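Local structure of ketosynthase (Streptomyces sp. MSC090213JE08, 6KXD) at residues D63-P68 against A226-E231; G57-S62 against H212-H217; G177-L182 against V357-R362. The protein probably acts as the chain length factor that pairs with a ketosynthase in the type II polyketide synthase for ishigamide. One frame throughout, in Å; residues are numbered along the deposited sequence.

Overall arrangement
From the N terminus the chain passes through 57-62 and runs directly into 63-68, the first halves of contacts 2 and 1, and then reaches 177-182, the first half of contact 3. The second halves follow in the order 212-217, 226-231 and 357-362, and all three closures therefore cross one another. Contact 2 ties the loop before strand 63-65 to helix 210-219, contact 1 pairs that strand with the start of strand 229-240, and contact 3 sets the head of helix 180-193 on strand 354-360. Contacts 1 and 2 pack together through L229 and A213, while a salt bridge from E216 to R362 joins contact 2 to contact 3.

Contact 1 (D63-P68 against A226-E231); sequences DVCTVP and APLLGE
E231 reaches across to V67 at the tight end of a short, loosely bonded parallel pairing, in which strand 63-65 runs beside the start of strand 229-240 in this thiolase-fold protein. The touching parts, 63-67 and 228-231, run 15° apart. CG of E231 sits between its own backbone N and carbonyl carbon (chi1 62°), and the chain then extends to bring the carboxylate up to the backbone of 66-67. There OE2 accepts the V67 N-H through its anti lone pair, at 2.8 Å and nearly straight (171°). The same oxygen lies 3.3 Å from T66 CA and 3.5 Å from V67 CG2, so the carboxylate is closely surrounded on this side. R86 forms a salt bridge with OE2 and F208 N donates to OE1, so both buried oxygens are satisfied and the group is probably held from turning. With an alanine here, V67 N would probably lose its acceptor and R86 its buried countercharge, and a gap would be likely to open beside V67 CG2.

The opposite end is looser and nearer solvent. L228 lays CD1 against the backbone of D63, 3.5 Å from D63 O, while its other methyl meets C65: SG touches L228 CD2 at 3.7 Å, an apolar contact. D63 is partly exposed, and its OD1 forms a salt bridge with K51. Between the two ends the backbones come together at C65, whose N-H is bonded to L229 O at 2.8 Å. One residue further on, G230 CA makes a CA-H...O contact with C65 O at 3.1 Å.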
# COMPACT_ATOMS: atom_id res chain seq x y z
N ASP B 63 -20.41 -12.56 19.25
CA ASP B 63 -20.95 -11.26 18.98
C ASP B 63 -20.09 -10.60 17.89
O ASP B 63 -18.86 -10.59 17.99
CB ASP B 63 -21.01 -10.45 20.27
CG ASP B 63 -22.12 -10.92 21.20
OD1 ASP B 63 -23.07 -11.55 20.70
OD2 ASP B 63 -22.05 -10.61 22.40
N VAL B 64 -20.76 -10.08 16.86
CA VAL B 64 -20.09 -9.45 15.71
C VAL B 64 -20.94 -8.27 15.21
O VAL B 64 -22.17 -8.26 15.28
CB VAL B 64 -19.79 -10.44 14.57
CG1 VAL B 64 -18.86 -11.56 15.00
CG2 VAL B 64 -21.05 -11.01 13.94
N CYS B 65 -20.24 -7.30 14.62
CA CYS B 65 -20.86 -6.20 13.99
C CYS B 65 -20.66 -6.33 12.48
O CYS B 65 -19.81 -5.65 11.88
CB CYS B 65 -20.34 -4.87 14.51
SG CYS B 65 -20.52 -4.70 16.31
N THR B 66 -21.43 -7.24 11.89
CA THR B 66 -21.40 -7.45 10.47
C THR B 66 -22.36 -6.45 9.82
O THR B 66 -23.25 -5.87 10.46
CB THR B 66 -21.79 -8.89 10.10
OG1 THR B 66 -22.90 -9.20 10.93
CG2 THR B 66 -20.69 -9.91 10.30
N VAL B 67 -22.18 -6.29 8.51
CA VAL B 67 -23.10 -5.54 7.70
C VAL B 67 -24.39 -6.37 7.60
O VAL B 67 -24.34 -7.44 7.05
CB VAL B 67 -22.55 -5.25 6.29
CG1 VAL B 67 -23.51 -4.41 5.51
CG2 VAL B 67 -21.21 -4.54 6.35
N PRO B 68 -25.53 -5.89 8.10
CA PRO B 68 -26.77 -6.67 8.05
C PRO B 68 -27.29 -6.71 6.60
O PRO B 68 -27.22 -5.69 5.88
CB PRO B 68 -27.71 -5.86 8.93
CG PRO B 68 -27.27 -4.43 8.68
CD PRO B 68 -25.74 -4.54 8.64
N ALA B 226 -12.07 -11.40 23.73
CA ALA B 226 -12.07 -11.37 22.29
C ALA B 226 -12.79 -10.09 21.88
O ALA B 226 -13.88 -9.81 22.37
CB ALA B 226 -12.73 -12.61 21.74
N PRO B 227 -12.17 -9.24 21.03
CA PRO B 227 -12.77 -7.94 20.70
C PRO B 227 -14.09 -8.08 19.92
O PRO B 227 -14.32 -9.04 19.18
CB PRO B 227 -11.67 -7.25 19.88
CG PRO B 227 -10.88 -8.39 19.29
CD PRO B 227 -10.89 -9.47 20.35
N LEU B 228 -14.97 -7.11 20.12
CA LEU B 228 -16.11 -6.92 19.26
C LEU B 228 -15.59 -6.39 17.91
O LEU B 228 -15.04 -5.29 17.85
CB LEU B 228 -17.08 -5.92 19.87
CG LEU B 228 -18.37 -5.77 19.09
CD1 LEU B 228 -18.98 -7.14 18.80
CD2 LEU B 228 -19.36 -4.86 19.79
N LEU B 229 -15.77 -7.17 16.84
CA LEU B 229 -15.21 -6.80 15.54
C LEU B 229 -16.35 -6.38 14.62
O LEU B 229 -17.41 -7.00 14.60
CB LEU B 229 -14.46 -7.99 14.94
CG LEU B 229 -13.18 -8.37 15.68
CD1 LEU B 229 -12.59 -9.66 15.13
CD2 LEU B 229 -12.16 -7.23 15.59
N GLY B 230 -16.06 -5.36 13.82
CA GLY B 230 -16.98 -4.86 12.82
C GLY B 230 -16.32 -4.90 11.47
O GLY B 230 -15.19 -5.40 11.27
N GLU B 231 -17.06 -4.41 10.49
CA GLU B 231 -16.55 -4.47 9.16
C GLU B 231 -17.23 -3.37 8.35
O GLU B 231 -18.29 -2.85 8.71
CB GLU B 231 -16.83 -5.83 8.54
CG GLU B 231 -18.31 -6.12 8.43
CD GLU B 231 -18.71 -7.28 7.52
OE1 GLU B 231 -17.83 -7.83 6.85
OE2 GLU B 231 -19.91 -7.63 7.49

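Contact 2 (G57-S62 against H212-H217); sequences GPLPSS and HAWFEH
P60 lies over the indole of W214, its ring set against one face so that CD sits 3.7 Å from the centroid of the five-membered ring and 15° off the normal, a CH-pi contact. The same pyrrolidine packs against successive turns of helix 210-219, at A213 and H217: its CD rests on A213 CB at 3.9 Å, and CG reaches H217 CB at 3.5 Å. L59 adds a methyl, CD2 touching A213 CB at 4.0 Å.

Further out, the indole edge turns polar. W214 NE1 donates to P58 O at 2.9 Å, with the oxygen close to the ring plane and the donor well above the carbonyl plane; this bond probably fixes the rotation of the indole that P60 covers. H217 places CG anti to its backbone N (chi1 162°), laying the imidazole alongside P60 CB. Its NE2 bonds E133 of the neighbouring ketosynthase subunit, whereas the buried ND1 has no partner in the model. P132 of that subunit also packs on W214. A proline-on-tryptophan CH-pi contact thus joins a surface loop to a helix at the subunit interface of this ketosynthase-family dimer.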
# COMPACT_ATOMS: atom_id res chain seq x y z
N GLY B 57 -18.53 -20.52 10.98
CA GLY B 57 -17.88 -21.56 11.76
C GLY B 57 -17.51 -21.02 13.14
O GLY B 57 -17.91 -19.91 13.48
N PRO B 58 -16.76 -21.77 13.96
CA PRO B 58 -16.42 -21.32 15.31
C PRO B 58 -15.68 -19.97 15.22
O PRO B 58 -14.94 -19.76 14.27
CB PRO B 58 -15.54 -22.44 15.89
CG PRO B 58 -15.08 -23.26 14.69
CD PRO B 58 -16.16 -23.08 13.64
N LEU B 59 -15.94 -19.08 16.19
CA LEU B 59 -15.30 -17.77 16.31
C LEU B 59 -14.88 -17.56 17.76
O LEU B 59 -15.46 -18.17 18.66
CB LEU B 59 -16.29 -16.66 15.91
CG LEU B 59 -16.68 -16.61 14.44
CD1 LEU B 59 -17.88 -15.70 14.27
CD2 LEU B 59 -15.53 -16.15 13.57
N PRO B 60 -13.90 -16.66 18.03
CA PRO B 60 -13.46 -16.41 19.40
C PRO B 60 -14.54 -15.74 20.24
O PRO B 60 -14.44 -15.72 21.44
CB PRO B 60 -12.24 -15.48 19.28
CG PRO B 60 -12.08 -15.17 17.80
CD PRO B 60 -13.20 -15.85 17.04
N SER B 61 -15.51 -15.12 19.57
CA SER B 61 -16.64 -14.49 20.16
C SER B 61 -17.83 -14.66 19.23
O SER B 61 -17.67 -14.65 17.99
CB SER B 61 -16.37 -13.04 20.42
OG SER B 61 -17.56 -12.41 20.87
N SER B 62 -19.02 -14.74 19.82
CA SER B 62 -20.23 -14.98 19.07
C SER B 62 -20.80 -13.65 18.58
O SER B 62 -21.60 -13.64 17.66
CB SER B 62 -21.25 -15.72 19.91
OG SER B 62 -21.48 -15.02 21.13
N HIS B 212 -9.70 -13.30 10.22
CA HIS B 212 -9.52 -12.01 10.89
C HIS B 212 -9.86 -12.11 12.38
O HIS B 212 -9.08 -11.68 13.22
CB HIS B 212 -10.36 -10.95 10.20
CG HIS B 212 -10.13 -9.59 10.76
ND1 HIS B 212 -11.15 -8.85 11.28
CD2 HIS B 212 -9.00 -8.89 10.94
CE1 HIS B 212 -10.66 -7.72 11.73
NE2 HIS B 212 -9.34 -7.72 11.54
N ALA B 213 -11.05 -12.63 12.68
CA ALA B 213 -11.51 -12.70 14.05
C ALA B 213 -10.52 -13.53 14.88
O ALA B 213 -10.12 -13.11 15.95
CB ALA B 213 -12.90 -13.26 14.15
N TRP B 214 -10.13 -14.69 14.37
CA TRP B 214 -9.16 -15.56 15.11
C TRP B 214 -7.79 -14.90 15.21
O TRP B 214 -7.15 -14.94 16.26
CB TRP B 214 -9.11 -16.94 14.43
CG TRP B 214 -10.27 -17.78 14.84
CD1 TRP B 214 -11.35 -18.15 14.10
CD2 TRP B 214 -10.48 -18.33 16.16
NE1 TRP B 214 -12.21 -18.89 14.86
CE2 TRP B 214 -11.71 -19.02 16.12
CE3 TRP B 214 -9.75 -18.28 17.36
CZ2 TRP B 214 -12.22 -19.68 17.24
CZ3 TRP B 214 -10.26 -18.94 18.46
CH2 TRP B 214 -11.48 -19.60 18.40
N PHE B 215 -7.34 -14.23 14.15
CA PHE B 215 -6.02 -13.63 14.21
C PHE B 215 -6.02 -12.48 15.22
O PHE B 215 -5.03 -12.30 15.94
CB PHE B 215 -5.55 -13.13 12.85
CG PHE B 215 -5.09 -14.21 11.92
CD1 PHE B 215 -4.85 -15.50 12.36
CD2 PHE B 215 -4.89 -13.93 10.57
CE1 PHE B 215 -4.43 -16.49 11.48
CE2 PHE B 215 -4.46 -14.92 9.70
CZ PHE B 215 -4.21 -16.19 10.17
N GLU B 216 -7.09 -11.70 15.22
CA GLU B 216 -7.23 -10.59 16.16
C GLU B 216 -7.18 -11.12 17.59
O GLU B 216 -6.56 -10.52 18.45
CB GLU B 216 -8.56 -9.87 15.96
CG GLU B 216 -8.50 -8.87 14.83
CD GLU B 216 -7.45 -7.79 15.02
OE1 GLU B 216 -7.57 -7.01 15.99
OE2 GLU B 216 -6.49 -7.78 14.23
N HIS B 217 -7.96 -12.17 17.83
CA HIS B 217 -8.03 -12.80 19.16
C HIS B 217 -6.63 -13.26 19.58
O HIS B 217 -6.20 -13.00 20.71
CB HIS B 217 -9.05 -13.94 19.16
CG HIS B 217 -8.89 -14.90 20.30
ND1 HIS B 217 -9.41 -14.65 21.55
CD2 HIS B 217 -8.30 -16.12 20.37
CE1 HIS B 217 -9.12 -15.65 22.36
NE2 HIS B 217 -8.42 -16.56 21.65

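Contact 3 (G177-L182 against V357-R362); sequences GRVSGL and VCAVDR. With EDO (1,2-ethanediol), chain D.
R178 is held twice where strand 354-360 ends, by V360 and by D361 just beyond it. Its backbone N-H bonds D361 OD1 at 3.0 Å, approaching from above the carboxylate plane, and its guanidinium uses NH1 to donate to V360 O at 3.0 Å, with that oxygen almost exactly in the guanidinium plane. CB, CG and CD pass beside V360 O, and the bend at chi2 (-149°) brings CD and then NH1 round to it. V179 CG1 packs on A359 CB at 4.0 Å, and one turn on, in the helix, L182 CD2 meets V357 CG2 at 3.8 Å.

G177 comes close to the aspartate, its CA 3.4 Å from D361 OD1, and a CB there would run into that oxygen. The turn into helix 180-193 is held by S180, whose N and OG both donate to G177 O. D361 OD2 takes the N-H of D363. D327 forms a salt bridge with R178 NH2, and a 1,2-ethanediol, probably from the crystallisation liquor, bonds NH1 weakly.

R178 probably stands where active ketosynthases carry their nucleophilic cysteine; its guanidinium, bound to V360 O and the D327 carboxylate, provides no thiol, consistent with a chain length factor role.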
# COMPACT_ATOMS: atom_id res chain seq x y z
N GLY B 177 -4.09 -0.38 8.77
CA GLY B 177 -5.11 -0.72 9.71
C GLY B 177 -5.98 0.47 10.08
O GLY B 177 -6.51 1.18 9.22
N ARG B 178 -6.16 0.74 11.38
CA ARG B 178 -7.08 1.79 11.75
C ARG B 178 -6.70 3.18 11.22
O ARG B 178 -7.58 4.03 11.09
CB ARG B 178 -7.17 1.89 13.27
CG ARG B 178 -7.62 0.61 13.91
CD ARG B 178 -8.38 0.93 15.18
NE ARG B 178 -8.52 -0.31 15.91
CZ ARG B 178 -7.55 -0.86 16.63
NH1 ARG B 178 -6.41 -0.20 16.86
NH2 ARG B 178 -7.73 -2.07 17.15
N VAL B 179 -5.42 3.42 10.92
CA VAL B 179 -5.02 4.74 10.46
C VAL B 179 -5.12 4.79 8.93
O VAL B 179 -4.84 5.85 8.36
CB VAL B 179 -3.63 5.16 10.91
CG1 VAL B 179 -3.60 5.23 12.42
CG2 VAL B 179 -2.55 4.27 10.32
N SER B 180 -5.42 3.65 8.29
CA SER B 180 -5.21 3.54 6.84
C SER B 180 -6.11 4.54 6.08
O SER B 180 -5.74 5.01 5.00
CB SER B 180 -5.45 2.12 6.31
OG SER B 180 -6.82 1.80 6.48
N GLY B 181 -7.32 4.79 6.57
CA GLY B 181 -8.21 5.80 5.91
C GLY B 181 -7.59 7.18 5.91
O GLY B 181 -7.73 7.94 4.95
N LEU B 182 -6.86 7.53 6.96
CA LEU B 182 -6.19 8.81 7.02
C LEU B 182 -4.91 8.83 6.18
O LEU B 182 -4.62 9.84 5.62
CB LEU B 182 -5.92 9.20 8.49
CG LEU B 182 -7.18 9.29 9.33
CD1 LEU B 182 -6.89 9.73 10.78
CD2 LEU B 182 -8.14 10.29 8.71
N VAL B 357 -10.55 13.94 13.74
CA VAL B 357 -10.66 12.48 13.80
C VAL B 357 -9.27 11.94 14.10
O VAL B 357 -8.31 12.46 13.64
CB VAL B 357 -11.26 11.87 12.52
CG1 VAL B 357 -12.61 12.48 12.22
CG2 VAL B 357 -10.35 11.96 11.33
N CYS B 358 -9.19 10.94 14.97
CA CYS B 358 -7.93 10.46 15.42
C CYS B 358 -8.02 8.93 15.38
O CYS B 358 -9.07 8.35 15.71
CB CYS B 358 -7.69 10.92 16.87
SG CYS B 358 -6.10 10.28 17.45
N ALA B 359 -6.93 8.28 14.99
CA ALA B 359 -6.87 6.83 15.09
C ALA B 359 -5.47 6.40 15.50
O ALA B 359 -4.51 7.10 15.25
CB ALA B 359 -7.24 6.18 13.80
N VAL B 360 -5.45 5.23 16.15
CA VAL B 360 -4.24 4.53 16.57
C VAL B 360 -4.35 3.08 16.12
O VAL B 360 -5.39 2.51 16.09
CB VAL B 360 -4.04 4.62 18.09
CG1 VAL B 360 -3.91 6.07 18.47
CG2 VAL B 360 -5.17 3.96 18.88
N ASP B 361 -3.21 2.54 15.73
CA ASP B 361 -3.18 1.24 15.19
C ASP B 361 -2.19 0.44 16.03
O ASP B 361 -1.22 0.98 16.59
CB ASP B 361 -2.84 1.33 13.72
CG ASP B 361 -2.89 -0.03 13.05
OD1 ASP B 361 -4.02 -0.56 12.95
OD2 ASP B 361 -1.81 -0.55 12.68
N ARG B 362 -2.43 -0.87 16.10
CA ARG B 362 -1.55 -1.74 16.87
C ARG B 362 -0.11 -1.59 16.40
O ARG B 362 0.78 -1.57 17.19
CB ARG B 362 -1.95 -3.21 16.75
CG ARG B 362 -0.86 -4.16 17.25
CD ARG B 362 -1.37 -5.40 17.95
NE ARG B 362 -2.72 -5.75 17.55
CZ ARG B 362 -3.04 -6.28 16.39
NH1 ARG B 362 -2.17 -6.32 15.39
NH2 ARG B 362 -4.25 -6.80 16.24
C1 EDO D . -2.91 -0.74 19.99
O1 EDO D . -4.21 -0.65 19.34
C2 EDO D . -2.62 -1.96 20.87
O2 EDO D . -2.06 -1.39 22.05